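Local coordinates for p-47 protein (Clostridium botulinum E1 str. 'BoNT E Beluga', PDB 5WIX), which is of unknown function but adopts a TULIP-type fold resembling bactericidal/permeability-increasing protein, and so may bind lipids or other hydrophobic ligands, at residues S30-N35 against D199-Y204; S75-I80 against E106-F111; I120-F125 against S170-S175. One frame throughout, in Å; residues are numbered along the deposited sequence.

Contact 1. Residues S30-N35 against D199-Y204; sequences SNRVVN and DNNDGY
Val34 meets Tyr204 where the first helix of this TULIP-type fold, 31-42, sets out beside strand 203-210, and the branched side chain of Val34 lies at a slant to the phenol of Tyr204. CG1 of Val34 falls between its backbone N and carbonyl carbon (chi1 45°), which brings this methyl to 3.4 Å from CE2 of Tyr204, while CG2 lies beside the OH. A compact valine suits this buried corner, since Ile69 touches both side chains and the Tyr204 ring meets that of Trp409. One helical turn earlier, Ser30 and Gly203 form an antiparallel non-hydrogen-bonded pair, CA atoms 4.0 Å apart, and glycine has no side chain to hold the backbones apart. Ser30 closes strand 25-30 and is the N-cap of the helix, where its short hydroxyl folds back: OG accepts a weak bond from Arg32 N, 3.0 Å long. The side chain of Asn31 slants across that of Asp202 with the amide and carboxylate planes 54° apart, whereas the exposed Arg32 crosses Asn201 nearly at a right angle. The backbone makes the firm polar link: Asn31 N donates to a lone pair of Asp202 O in the carbonyl plane, 3.1 Å away and nearly straight at 167°.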
ATOM      1  N   SER A  30       3.325 -12.093   4.701  1.00 85.02           N
ATOM      2  CA  SER A  30       4.106 -13.321   4.657  1.00 84.98           C
ATOM      3  C   SER A  30       3.229 -14.521   4.960  1.00 95.84           C
ATOM      4  O   SER A  30       2.446 -14.500   5.914  1.00 95.51           O
ATOM      5  CB  SER A  30       5.265 -13.249   5.661  1.00 92.90           C
ATOM      6  OG  SER A  30       6.013 -14.453   5.730  1.00 97.52           O
ATOM      7  N   ASN A  31       3.365 -15.577   4.162  1.00 96.13           N
ATOM      8  CA  ASN A  31       2.682 -16.823   4.492  1.00102.49           C
ATOM      9  C   ASN A  31       3.261 -17.366   5.795  1.00 87.85           C
ATOM     10  O   ASN A  31       2.542 -17.971   6.592  1.00 90.37           O
ATOM     11  CB  ASN A  31       2.791 -17.863   3.360  1.00108.33           C
ATOM     12  CG  ASN A  31       4.142 -18.547   3.318  1.00124.67           C
ATOM     13  OD1 ASN A  31       5.185 -17.926   3.554  1.00131.46           O
ATOM     14  ND2 ASN A  31       4.131 -19.839   3.027  1.00131.90           N
ATOM     15  N   ARG A  32       4.551 -17.112   6.022  1.00 75.01           N
ATOM     16  CA  ARG A  32       5.208 -17.572   7.240  1.00 86.40           C
ATOM     17  C   ARG A  32       4.471 -17.014   8.457  1.00100.98           C
ATOM     18  O   ARG A  32       4.430 -17.646   9.513  1.00105.87           O
ATOM     19  CB  ARG A  32       6.697 -17.177   7.259  1.00 87.80           C
ATOM     20  CG  ARG A  32       7.542 -17.734   6.096  1.00 99.08           C
ATOM     21  CD  ARG A  32       9.037 -17.880   6.448  1.00111.78           C
ATOM     22  NE  ARG A  32       9.644 -16.630   6.912  1.00133.23           N
ATOM     23  CZ  ARG A  32      10.307 -15.772   6.137  1.00133.86           C
ATOM     24  NH1 ARG A  32      10.460 -16.022   4.841  1.00119.16           N
ATOM     25  NH2 ARG A  32      10.820 -14.660   6.661  1.00130.86           N
ATOM     26  N   VAL A  33       3.852 -15.848   8.274  1.00105.13           N
ATOM     27  CA  VAL A  33       3.090 -15.175   9.324  1.00109.78           C
ATOM     28  C   VAL A  33       1.712 -15.790   9.568  1.00101.08           C
ATOM     29  O   VAL A  33       1.399 -16.222  10.685  1.00 99.39           O
ATOM     30  CB  VAL A  33       2.918 -13.679   8.992  1.00106.84           C
ATOM     31  CG1 VAL A  33       1.903 -13.019   9.929  1.00 96.53           C
ATOM     32  CG2 VAL A  33       4.263 -12.986   9.074  1.00107.31           C
ATOM     33  N   VAL A  34       0.891 -15.824   8.526  1.00 93.74           N
ATOM     34  CA  VAL A  34      -0.468 -16.331   8.666  1.00104.18           C
ATOM     35  C   VAL A  34      -0.521 -17.825   9.012  1.00115.23           C
ATOM     36  O   VAL A  34      -1.370 -18.238   9.803  1.00129.86           O
ATOM     37  CB  VAL A  34      -1.271 -16.067   7.390  1.00101.56           C
ATOM     38  CG1 VAL A  34      -0.440 -16.433   6.192  1.00100.93           C
ATOM     39  CG2 VAL A  34      -2.604 -16.832   7.410  1.00101.95           C
ATOM     40  N   ASN A  35       0.389 -18.622   8.444  1.00106.89           N
ATOM     41  CA  ASN A  35       0.450 -20.063   8.730  1.00109.18           C
ATOM     42  C   ASN A  35       0.424 -20.346  10.217  1.00116.88           C
ATOM     43  O   ASN A  35      -0.187 -21.319  10.671  1.00133.01           O
ATOM     44  CB  ASN A  35       1.713 -20.699   8.137  1.00 99.25           C
ATOM     45  CG  ASN A  35       1.557 -21.081   6.680  1.00 90.84           C
ATOM     46  OD1 ASN A  35       0.440 -21.283   6.177  1.00 78.50           O
ATOM     47  ND2 ASN A  35       2.689 -21.186   5.986  1.00 84.41           N
ATOM     48  N   ASP A 199      12.313 -18.159  -6.323  1.00147.78           N
ATOM     49  CA  ASP A 199      12.781 -18.835  -5.111  1.00151.57           C
ATOM     50  C   ASP A 199      11.542 -19.286  -4.347  1.00173.31           C
ATOM     51  O   ASP A 199      10.432 -18.896  -4.700  1.00185.44           O
ATOM     52  CB  ASP A 199      13.670 -17.928  -4.242  1.00138.55           C
ATOM     53  CG  ASP A 199      12.941 -16.687  -3.725  1.00131.94           C
ATOM     54  OD1 ASP A 199      11.745 -16.502  -4.024  1.00122.80           O
ATOM     55  OD2 ASP A 199      13.570 -15.886  -3.005  1.00132.25           O
ATOM     56  N   ASN A 200      11.704 -20.074  -3.293  1.00176.92           N
ATOM     57  CA  ASN A 200      10.521 -20.710  -2.725  1.00179.05           C
ATOM     58  C   ASN A 200       9.605 -19.832  -1.845  1.00171.21           C
ATOM     59  O   ASN A 200       8.405 -19.788  -2.098  1.00188.26           O
ATOM     60  CB  ASN A 200      10.916 -21.956  -1.937  1.00181.86           C
ATOM     61  CG  ASN A 200       9.705 -22.730  -1.457  1.00182.32           C
ATOM     62  OD1 ASN A 200       9.355 -22.669  -0.279  1.00188.38           O
ATOM     63  ND2 ASN A 200       9.041 -23.445  -2.374  1.00172.17           N
ATOM     64  N   ASN A 201      10.123 -19.155  -0.821  1.00133.79           N
ATOM     65  CA  ASN A 201       9.224 -18.533   0.157  1.00116.16           C
ATOM     66  C   ASN A 201       8.376 -17.421  -0.442  1.00149.15           C
ATOM     67  O   ASN A 201       8.728 -16.874  -1.481  1.00168.91           O
ATOM     68  CB  ASN A 201      10.006 -18.004   1.361  1.00125.35           C
ATOM     69  CG  ASN A 201      10.167 -19.037   2.454  1.00140.86           C
ATOM     70  OD1 ASN A 201       9.386 -19.982   2.556  1.00145.91           O
ATOM     71  ND2 ASN A 201      11.200 -18.867   3.273  1.00138.88           N
ATOM     72  N   ASP A 202       7.262 -17.093   0.216  1.00149.41           N
ATOM     73  CA  ASP A 202       6.253 -16.229  -0.396  1.00146.10           C
ATOM     74  C   ASP A 202       5.331 -15.517   0.554  1.00157.97           C
ATOM     75  O   ASP A 202       5.238 -15.847   1.731  1.00159.25           O
ATOM     76  CB  ASP A 202       5.401 -17.039  -1.362  1.00167.23           C
ATOM     77  CG  ASP A 202       5.088 -18.459  -0.834  1.00184.59           C
ATOM     78  OD1 ASP A 202       5.752 -18.915   0.151  1.00187.96           O
ATOM     79  OD2 ASP A 202       4.177 -19.131  -1.414  1.00186.16           O
ATOM     80  N   GLY A 203       4.664 -14.512   0.005  1.00178.88           N
ATOM     81  CA  GLY A 203       3.647 -13.786   0.720  1.00174.56           C
ATOM     82  C   GLY A 203       2.477 -13.576  -0.204  1.00165.60           C
ATOM     83  O   GLY A 203       2.659 -13.240  -1.370  1.00166.49           O
ATOM     84  N   TYR A 204       1.273 -13.790   0.305  1.00 85.10           N
ATOM     85  CA  TYR A 204       0.098 -13.462  -0.467  1.00 84.81           C
ATOM     86  C   TYR A 204      -0.307 -12.060  -0.164  1.00112.36           C
ATOM     87  O   TYR A 204       0.281 -11.408   0.692  1.00127.38           O
ATOM     88  CB  TYR A 204      -1.070 -14.387  -0.193  1.00122.00           C
ATOM     89  CG  TYR A 204      -1.555 -14.473   1.233  1.00126.40           C
ATOM     90  CD1 TYR A 204      -2.163 -13.391   1.856  1.00132.81           C
ATOM     91  CD2 TYR A 204      -1.470 -15.669   1.934  1.00122.65           C
ATOM     92  CE1 TYR A 204      -2.626 -13.487   3.150  1.00150.48           C
ATOM     93  CE2 TYR A 204      -1.937 -15.779   3.223  1.00130.33           C
ATOM     94  CZ  TYR A 204      -2.511 -14.687   3.832  1.00153.76           C
ATOM     95  OH  TYR A 204      -2.975 -14.793   5.124  1.00166.24           O
TER

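Contact 2. Residues S75-I80 against E106-F111; sequences SNFLRI and EIKLDF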
ATOM      1  N   SER A  75      -4.220 -16.889  -8.801  1.00113.18           N
ATOM      2  CA  SER A  75      -5.364 -15.988  -8.758  1.00114.52           C
ATOM      3  C   SER A  75      -5.932 -15.865  -7.342  1.00107.66           C
ATOM      4  O   SER A  75      -5.183 -15.665  -6.385  1.00108.45           O
ATOM      5  CB  SER A  75      -6.430 -16.438  -9.767  1.00108.25           C
ATOM      6  OG  SER A  75      -5.896 -16.507 -11.078  1.00114.16           O
ATOM      7  N   ASN A  76      -7.249 -15.987  -7.208  1.00 99.03           N
ATOM      8  CA  ASN A  76      -7.894 -15.929  -5.906  1.00111.00           C
ATOM      9  C   ASN A  76      -7.432 -17.076  -5.020  1.00115.46           C
ATOM     10  O   ASN A  76      -7.230 -16.903  -3.818  1.00140.58           O
ATOM     11  CB  ASN A  76      -9.416 -15.959  -6.060  1.00121.66           C
ATOM     12  CG  ASN A  76      -9.951 -14.745  -6.792  1.00163.61           C
ATOM     13  OD1 ASN A  76     -10.755 -14.868  -7.716  1.00174.31           O
ATOM     14  ND2 ASN A  76      -9.507 -13.563  -6.383  1.00175.93           N
ATOM     15  N   PHE A  77      -7.276 -18.251  -5.621  1.00106.49           N
ATOM     16  CA  PHE A  77      -6.936 -19.455  -4.856  1.00105.76           C
ATOM     17  C   PHE A  77      -5.608 -19.502  -4.080  1.00103.63           C
ATOM     18  O   PHE A  77      -4.563 -19.040  -4.539  1.00117.40           O
ATOM     19  CB  PHE A  77      -7.035 -20.689  -5.761  1.00105.36           C
ATOM     20  CG  PHE A  77      -8.443 -21.061  -6.129  1.00112.19           C
ATOM     21  CD1 PHE A  77      -9.038 -22.190  -5.592  1.00115.69           C
ATOM     22  CD2 PHE A  77      -9.170 -20.280  -7.012  1.00115.62           C
ATOM     23  CE1 PHE A  77     -10.333 -22.535  -5.929  1.00126.74           C
ATOM     24  CE2 PHE A  77     -10.466 -20.620  -7.352  1.00121.47           C
ATOM     25  CZ  PHE A  77     -11.049 -21.748  -6.810  1.00129.41           C
ATOM     26  N   LEU A  78      -5.707 -20.091  -2.891  1.00 90.64           N
ATOM     27  CA  LEU A  78      -4.623 -20.602  -2.056  1.00 91.63           C
ATOM     28  C   LEU A  78      -4.351 -22.068  -2.334  1.00 96.19           C
ATOM     29  O   LEU A  78      -5.276 -22.810  -2.623  1.00 95.87           O
ATOM     30  CB  LEU A  78      -4.972 -20.477  -0.585  1.00 93.65           C
ATOM     31  CG  LEU A  78      -4.906 -19.122   0.067  1.00 92.26           C
ATOM     32  CD1 LEU A  78      -4.874 -19.326   1.563  1.00 84.24           C
ATOM     33  CD2 LEU A  78      -3.664 -18.423  -0.415  1.00105.43           C
ATOM     34  N   ARG A  79      -3.103 -22.501  -2.213  1.00 86.04           N
ATOM     35  CA  ARG A  79      -2.836 -23.930  -2.210  1.00 81.12           C
ATOM     36  C   ARG A  79      -2.324 -24.310  -0.840  1.00 79.71           C
ATOM     37  O   ARG A  79      -1.389 -23.680  -0.340  1.00 81.19           O
ATOM     38  CB  ARG A  79      -1.829 -24.336  -3.283  1.00 93.83           C
ATOM     39  CG  ARG A  79      -1.301 -25.758  -3.092  1.00 90.57           C
ATOM     40  CD  ARG A  79      -0.261 -26.125  -4.121  1.00 79.82           C
ATOM     41  NE  ARG A  79      -0.747 -25.902  -5.479  1.00 82.64           N
ATOM     42  CZ  ARG A  79      -0.113 -26.333  -6.568  1.00 92.47           C
ATOM     43  NH1 ARG A  79       1.033 -27.007  -6.440  1.00 83.36           N
ATOM     44  NH2 ARG A  79      -0.628 -26.102  -7.779  1.00 88.60           N
ATOM     45  N   ILE A  80      -2.935 -25.320  -0.221  1.00 74.58           N
ATOM     46  CA  ILE A  80      -2.581 -25.631   1.156  1.00 89.67           C
ATOM     47  C   ILE A  80      -2.386 -27.115   1.430  1.00 91.25           C
ATOM     48  O   ILE A  80      -3.087 -27.966   0.898  1.00100.86           O
ATOM     49  CB  ILE A  80      -3.633 -25.088   2.155  1.00 99.19           C
ATOM     50  CG1 ILE A  80      -4.998 -25.724   1.918  1.00100.61           C
ATOM     51  CG2 ILE A  80      -3.748 -23.561   2.067  1.00 97.61           C
ATOM     52  CD1 ILE A  80      -6.022 -25.281   2.929  1.00107.12           C
ATOM     53  N   GLU A 106      -6.233 -26.873  -3.370  1.00 91.91           N
ATOM     54  CA  GLU A 106      -6.284 -25.462  -3.725  1.00 85.84           C
ATOM     55  C   GLU A 106      -7.667 -24.977  -3.348  1.00 97.66           C
ATOM     56  O   GLU A 106      -8.657 -25.635  -3.683  1.00101.49           O
ATOM     57  CB  GLU A 106      -6.026 -25.230  -5.215  1.00 72.60           C
ATOM     58  CG  GLU A 106      -4.563 -25.158  -5.599  1.00 74.27           C
ATOM     59  CD  GLU A 106      -4.396 -24.781  -7.059  1.00 95.91           C
ATOM     60  OE1 GLU A 106      -3.353 -24.182  -7.409  1.00107.77           O
ATOM     61  OE2 GLU A 106      -5.316 -25.075  -7.856  1.00 97.53           O
ATOM     62  N   ILE A 107      -7.745 -23.854  -2.635  1.00 95.35           N
ATOM     63  CA  ILE A 107      -9.035 -23.317  -2.200  1.00102.99           C
ATOM     64  C   ILE A 107      -9.218 -21.822  -2.500  1.00112.77           C
ATOM     65  O   ILE A 107      -8.243 -21.080  -2.646  1.00107.54           O
ATOM     66  CB  ILE A 107      -9.247 -23.522  -0.690  1.00 96.07           C
ATOM     67  CG1 ILE A 107      -8.654 -24.844  -0.228  1.00 77.15           C
ATOM     68  CG2 ILE A 107     -10.718 -23.499  -0.358  1.00102.94           C
ATOM     69  CD1 ILE A 107      -9.118 -25.244   1.149  1.00 84.95           C
ATOM     70  N   LYS A 108     -10.483 -21.401  -2.583  1.00117.77           N
ATOM     71  CA  LYS A 108     -10.842 -20.019  -2.865  1.00106.98           C
ATOM     72  C   LYS A 108     -11.062 -19.182  -1.597  1.00104.82           C
ATOM     73  O   LYS A 108     -11.697 -19.617  -0.622  1.00110.02           O
ATOM     74  CB  LYS A 108     -12.102 -19.959  -3.738  1.00106.75           C
ATOM     75  CG  LYS A 108     -12.624 -18.539  -3.957  1.00105.35           C
ATOM     76  CD  LYS A 108     -13.920 -18.500  -4.752  1.00106.96           C
ATOM     77  CE  LYS A 108     -13.646 -18.583  -6.238  1.00117.80           C
ATOM     78  NZ  LYS A 108     -14.797 -18.076  -7.028  1.00125.61           N
ATOM     79  N   LEU A 109     -10.518 -17.974  -1.626  1.00 83.98           N
ATOM     80  CA  LEU A 109     -10.858 -16.979  -0.635  1.00 87.96           C
ATOM     81  C   LEU A 109     -11.736 -15.903  -1.263  1.00 91.22           C
ATOM     82  O   LEU A 109     -11.591 -15.559  -2.443  1.00 84.74           O
ATOM     83  CB  LEU A 109      -9.607 -16.352  -0.052  1.00 84.86           C
ATOM     84  CG  LEU A 109      -8.633 -17.353   0.541  1.00 87.57           C
ATOM     85  CD1 LEU A 109      -7.508 -16.604   1.219  1.00 73.53           C
ATOM     86  CD2 LEU A 109      -9.365 -18.240   1.519  1.00 96.46           C
ATOM     87  N   ASP A 110     -12.666 -15.381  -0.479  1.00 93.79           N
ATOM     88  CA  ASP A 110     -13.423 -14.222  -0.923  1.00 99.98           C
ATOM     89  C   ASP A 110     -13.741 -13.334   0.266  1.00 94.23           C
ATOM     90  O   ASP A 110     -13.589 -13.738   1.424  1.00 92.12           O
ATOM     91  CB  ASP A 110     -14.698 -14.640  -1.649  1.00101.00           C
ATOM     92  CG  ASP A 110     -15.081 -13.658  -2.737  1.00115.97           C
ATOM     93  OD1 ASP A 110     -14.712 -12.468  -2.598  1.00125.39           O
ATOM     94  OD2 ASP A 110     -15.736 -14.066  -3.725  1.00112.34           O
ATOM     95  N   PHE A 111     -14.167 -12.113  -0.017  1.00 89.73           N
ATOM     96  CA  PHE A 111     -14.469 -11.186   1.060  1.00 95.58           C
ATOM     97  C   PHE A 111     -15.919 -11.363   1.494  1.00101.27           C
ATOM     98  O   PHE A 111     -16.805 -11.547   0.659  1.00 92.73           O
ATOM     99  CB  PHE A 111     -14.165  -9.754   0.621  1.00 97.30           C
ATOM    100  CG  PHE A 111     -12.739  -9.558   0.151  1.00 95.18           C
ATOM    101  CD1 PHE A 111     -11.683  -9.532   1.064  1.00 84.21           C
ATOM    102  CD2 PHE A 111     -12.448  -9.429  -1.209  1.00 94.08           C
ATOM    103  CE1 PHE A 111     -10.352  -9.361   0.623  1.00 77.80           C
ATOM    104  CE2 PHE A 111     -11.127  -9.258  -1.659  1.00 80.12           C
ATOM    105  CZ  PHE A 111     -10.080  -9.222  -0.747  1.00 73.97           C
TER
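Leu78 and Ile107 form an antiparallel hydrogen-bonded pair between strands 78-85 and 104-113 of the curled sheet, Leu78 N reaching Ile107 O and Ile107 N reaching Leu78 O, each at 2.7 Å, and the next pair, Arg79 with Glu106, is a non-hydrogen-bonded one. Leu78 and Ile107 share one face of the sheet, where aliphatic contacts dominate. Leu78 CG rests 3.8 Å from Leu109 CD1, and Ile80 CD1 meets Ile107 CD1 at 3.6 Å; Phe192, Ile69 and Phe125 add to this buried layer. Phe77 receives Lys108 over one ring face in a CH-pi contact: Lys108 CB lies 3.9 Å from the centroid of the Phe77 ring, 18° off the normal. Lysine suits the place because its methylene chain can cover the ring while its ammonium group continues beyond. On the other face of the sheet, Glu106 OE1 lies at the guanidinium edge, near its plane, 3.4 Å from Arg79 NH2. The hydrogen bond within this salt bridge is long and weak; the stronger partner of Arg79 is Asp141, whose OD2 forms a salt bridge with NE. Sharing the guanidinium between two carboxylates probably balances charge on this partly exposed face, while the Leu78 and Ile107 side is buried among apolar side chains.

Contact 3. Residues I120-F125 against S170-S175; sequences IKELKF and SYIFAS
Phe173 turns its edge to the face of Phe125 in a T-shaped pair, centroids 4.9 Å apart and planes at 73°, with Phe173 CE2 standing 3.6 Å above the centre of the Phe125 ring. One face of Phe173 is taken by Tyr171, whose CD2 lies over it toward the rim, while Phe173 CE1 comes up to the edge of the Tyr171 ring in its plane. The buried hydroxyl of Tyr171 is satisfied by a hydrogen bond with Asn410 OD1. Phenylalanine offers both a face and an edge, so it can serve two neighbours at once; Leu109 and Val34 also pack on Phe173. Beside the rings, Leu123 CG sits 4.2 Å from Phe173 CB, and Leu123 CB neighbours the small methyl of Ala174. On the partly exposed side, the extended Glu122 chain crosses Ile172 at about a right angle, laying Glu122 CG against Ile172 CG2 at 3.5 Å. Leu123 N donates to Ala174 O at 3.0 Å, and Phe173 N donates to Leu123 O at 2.8 Å. With Phe173 in a helix-like backbone conformation, this pattern is consistent with a classic beta bulge, Phe173 and Ala174 facing Leu123, where strands 120-125 and 174-177 of the TULIP-like sheet begin to pair.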
ATOM      1  N   ILE A 120     -16.902  -2.926   7.483  1.00137.66           N
ATOM      2  CA  ILE A 120     -15.695  -3.737   7.552  1.00126.51           C
ATOM      3  C   ILE A 120     -15.923  -5.039   6.793  1.00120.12           C
ATOM      4  O   ILE A 120     -16.696  -5.887   7.236  1.00125.09           O
ATOM      5  CB  ILE A 120     -15.293  -4.034   9.014  1.00119.89           C
ATOM      6  CG1 ILE A 120     -14.690  -2.782   9.651  1.00116.27           C
ATOM      7  CG2 ILE A 120     -14.306  -5.212   9.094  1.00112.92           C
ATOM      8  CD1 ILE A 120     -14.186  -2.985  11.070  1.00115.41           C
ATOM      9  N   LYS A 121     -15.268  -5.188   5.644  1.00112.18           N
ATOM     10  CA  LYS A 121     -15.371  -6.426   4.870  1.00112.88           C
ATOM     11  C   LYS A 121     -14.288  -7.400   5.336  1.00116.78           C
ATOM     12  O   LYS A 121     -13.186  -6.990   5.705  1.00121.50           O
ATOM     13  CB  LYS A 121     -15.264  -6.145   3.368  1.00106.32           C
ATOM     14  CG  LYS A 121     -16.115  -4.959   2.879  1.00113.82           C
ATOM     15  CD  LYS A 121     -17.591  -5.079   3.282  1.00121.78           C
ATOM     16  CE  LYS A 121     -18.462  -4.011   2.618  1.00115.35           C
ATOM     17  NZ  LYS A 121     -18.602  -4.200   1.143  1.00116.92           N
ATOM     18  N   GLU A 122     -14.610  -8.689   5.329  1.00118.41           N
ATOM     19  CA  GLU A 122     -13.797  -9.689   6.024  1.00114.44           C
ATOM     20  C   GLU A 122     -13.351 -10.844   5.113  1.00107.05           C
ATOM     21  O   GLU A 122     -14.160 -11.437   4.401  1.00115.69           O
ATOM     22  CB  GLU A 122     -14.587 -10.226   7.219  1.00112.02           C
ATOM     23  CG  GLU A 122     -13.865 -11.260   8.040  1.00118.95           C
ATOM     24  CD  GLU A 122     -14.630 -11.631   9.295  1.00130.52           C
ATOM     25  OE1 GLU A 122     -15.289 -10.740   9.877  1.00123.08           O
ATOM     26  OE2 GLU A 122     -14.579 -12.815   9.695  1.00144.97           O
ATOM     27  N   LEU A 123     -12.061 -11.162   5.136  1.00 90.22           N
ATOM     28  CA  LEU A 123     -11.528 -12.165   4.218  1.00 97.62           C
ATOM     29  C   LEU A 123     -11.459 -13.549   4.868  1.00103.93           C
ATOM     30  O   LEU A 123     -10.713 -13.770   5.826  1.00106.90           O
ATOM     31  CB  LEU A 123     -10.148 -11.748   3.706  1.00 78.00           C
ATOM     32  CG  LEU A 123      -9.560 -12.709   2.675  1.00 89.79           C
ATOM     33  CD1 LEU A 123     -10.541 -12.955   1.545  1.00 80.02           C
ATOM     34  CD2 LEU A 123      -8.248 -12.199   2.124  1.00 83.27           C
ATOM     35  N   LYS A 124     -12.248 -14.477   4.335  1.00100.45           N
ATOM     36  CA  LYS A 124     -12.354 -15.819   4.897  1.00 92.87           C
ATOM     37  C   LYS A 124     -12.220 -16.851   3.788  1.00 91.41           C
ATOM     38  O   LYS A 124     -12.141 -16.484   2.614  1.00 89.12           O
ATOM     39  CB  LYS A 124     -13.688 -15.990   5.638  1.00 91.31           C
ATOM     40  CG  LYS A 124     -13.912 -14.974   6.761  1.00 95.76           C
ATOM     41  CD  LYS A 124     -14.915 -15.457   7.814  1.00103.70           C
ATOM     42  CE  LYS A 124     -16.343 -15.506   7.279  1.00108.94           C
ATOM     43  NZ  LYS A 124     -17.287 -16.142   8.251  1.00105.10           N
ATOM     44  N   PHE A 125     -12.171 -18.131   4.156  1.00104.36           N
ATOM     45  CA  PHE A 125     -12.299 -19.229   3.186  1.00 93.75           C
ATOM     46  C   PHE A 125     -13.676 -19.221   2.540  1.00 97.87           C
ATOM     47  O   PHE A 125     -14.628 -18.735   3.149  1.00114.52           O
ATOM     48  CB  PHE A 125     -12.109 -20.564   3.870  1.00 89.03           C
ATOM     49  CG  PHE A 125     -10.686 -20.983   4.043  1.00 87.87           C
ATOM     50  CD1 PHE A 125      -9.911 -21.336   2.945  1.00 88.38           C
ATOM     51  CD2 PHE A 125     -10.144 -21.111   5.317  1.00 91.75           C
ATOM     52  CE1 PHE A 125      -8.593 -21.774   3.112  1.00 87.04           C
ATOM     53  CE2 PHE A 125      -8.835 -21.550   5.494  1.00 86.57           C
ATOM     54  CZ  PHE A 125      -8.058 -21.884   4.389  1.00 79.89           C
ATOM     55  N   SER A 170     -14.211 -20.546  10.426  1.00136.90           N
ATOM     56  CA  SER A 170     -14.491 -19.126  10.295  1.00141.40           C
ATOM     57  C   SER A 170     -13.230 -18.275  10.443  1.00137.58           C
ATOM     58  O   SER A 170     -13.296 -17.149  10.939  1.00151.75           O
ATOM     59  CB  SER A 170     -15.541 -18.701  11.330  1.00144.61           C
ATOM     60  OG  SER A 170     -15.123 -19.010  12.652  1.00139.19           O
ATOM     61  N   TYR A 171     -12.087 -18.798  10.005  1.00119.17           N
ATOM     62  CA  TYR A 171     -10.829 -18.092  10.212  1.00108.31           C
ATOM     63  C   TYR A 171     -10.727 -16.831   9.373  1.00125.56           C
ATOM     64  O   TYR A 171     -11.042 -16.835   8.182  1.00138.22           O
ATOM     65  CB  TYR A 171      -9.627 -18.973   9.913  1.00107.50           C
ATOM     66  CG  TYR A 171      -8.354 -18.232  10.204  1.00106.75           C
ATOM     67  CD1 TYR A 171      -8.081 -17.800  11.493  1.00122.08           C
ATOM     68  CD2 TYR A 171      -7.447 -17.923   9.194  1.00100.53           C
ATOM     69  CE1 TYR A 171      -6.935 -17.092  11.785  1.00135.10           C
ATOM     70  CE2 TYR A 171      -6.288 -17.219   9.474  1.00109.49           C
ATOM     71  CZ  TYR A 171      -6.039 -16.803  10.778  1.00128.65           C
ATOM     72  OH  TYR A 171      -4.898 -16.095  11.096  1.00121.30           O
ATOM     73  N   ILE A 172     -10.262 -15.760  10.011  1.00120.95           N
ATOM     74  CA  ILE A 172     -10.186 -14.448   9.387  1.00100.02           C
ATOM     75  C   ILE A 172      -8.790 -14.128   8.899  1.00 97.20           C
ATOM     76  O   ILE A 172      -7.926 -13.759   9.691  1.00 96.95           O
ATOM     77  CB  ILE A 172     -10.587 -13.354  10.355  1.00103.44           C
ATOM     78  CG1 ILE A 172     -11.827 -13.758  11.150  1.00109.16           C
ATOM     79  CG2 ILE A 172     -10.787 -12.058   9.604  1.00108.87           C
ATOM     80  CD1 ILE A 172     -12.147 -12.804  12.300  1.00 98.55           C
ATOM     81  N   PHE A 173      -8.573 -14.242   7.596  1.00 95.03           N
ATOM     82  CA  PHE A 173      -7.249 -14.010   7.031  1.00103.17           C
ATOM     83  C   PHE A 173      -6.832 -12.547   7.061  1.00110.71           C
ATOM     84  O   PHE A 173      -5.644 -12.235   7.123  1.00112.00           O
ATOM     85  CB  PHE A 173      -7.191 -14.524   5.596  1.00103.05           C
ATOM     86  CG  PHE A 173      -7.065 -16.013   5.497  1.00107.98           C
ATOM     87  CD1 PHE A 173      -5.958 -16.655   6.010  1.00102.72           C
ATOM     88  CD2 PHE A 173      -8.052 -16.767   4.881  1.00110.12           C
ATOM     89  CE1 PHE A 173      -5.840 -18.011   5.920  1.00111.83           C
ATOM     90  CE2 PHE A 173      -7.939 -18.124   4.785  1.00101.86           C
ATOM     91  CZ  PHE A 173      -6.831 -18.750   5.306  1.00106.61           C
ATOM     92  N   ALA A 174      -7.809 -11.652   7.004  1.00110.48           N
ATOM     93  CA  ALA A 174      -7.533 -10.223   7.071  1.00104.49           C
ATOM     94  C   ALA A 174      -8.820  -9.451   7.260  1.00108.73           C
ATOM     95  O   ALA A 174      -9.855  -9.801   6.683  1.00102.56           O
ATOM     96  CB  ALA A 174      -6.824  -9.751   5.817  1.00 97.59           C
ATOM     97  N   SER A 175      -8.759  -8.408   8.082  1.00107.20           N
ATOM     98  CA  SER A 175      -9.866  -7.475   8.176  1.00 85.85           C
ATOM     99  C   SER A 175      -9.576  -6.345   7.207  1.00 91.91           C
ATOM    100  O   SER A 175      -8.446  -5.847   7.124  1.00 99.81           O
ATOM    101  CB  SER A 175     -10.050  -6.959   9.598  1.00 99.17           C
ATOM    102  OG  SER A 175      -8.986  -6.103   9.980  1.00127.98           O
TER

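How the contacts relate
Contacts 2 and 3 belong to one curled antiparallel sheet: strand 104-113 pairs with 78-85 on one side and 120-125 on the other, and 120-125 passes the pairing on to 174-177. Their centres lie about 12 Å apart, and Leu109 packs on Phe125 between them. Contact 1 lies where strand 25-30 of the six-stranded sheet, paired with 203-210, gives way to helix 31-42; its centre is about 14 Å from that of contact 2 and 18 Å from that of contact 3. Along the chain, contacts 2 and 3 close in turn between the two segments of contact 1. Tyr204 touches Leu78, and Val34 touches Phe173, so the helix start and the two sheets pack against one another, consistent with a shared apolar core in a TULIP-like domain.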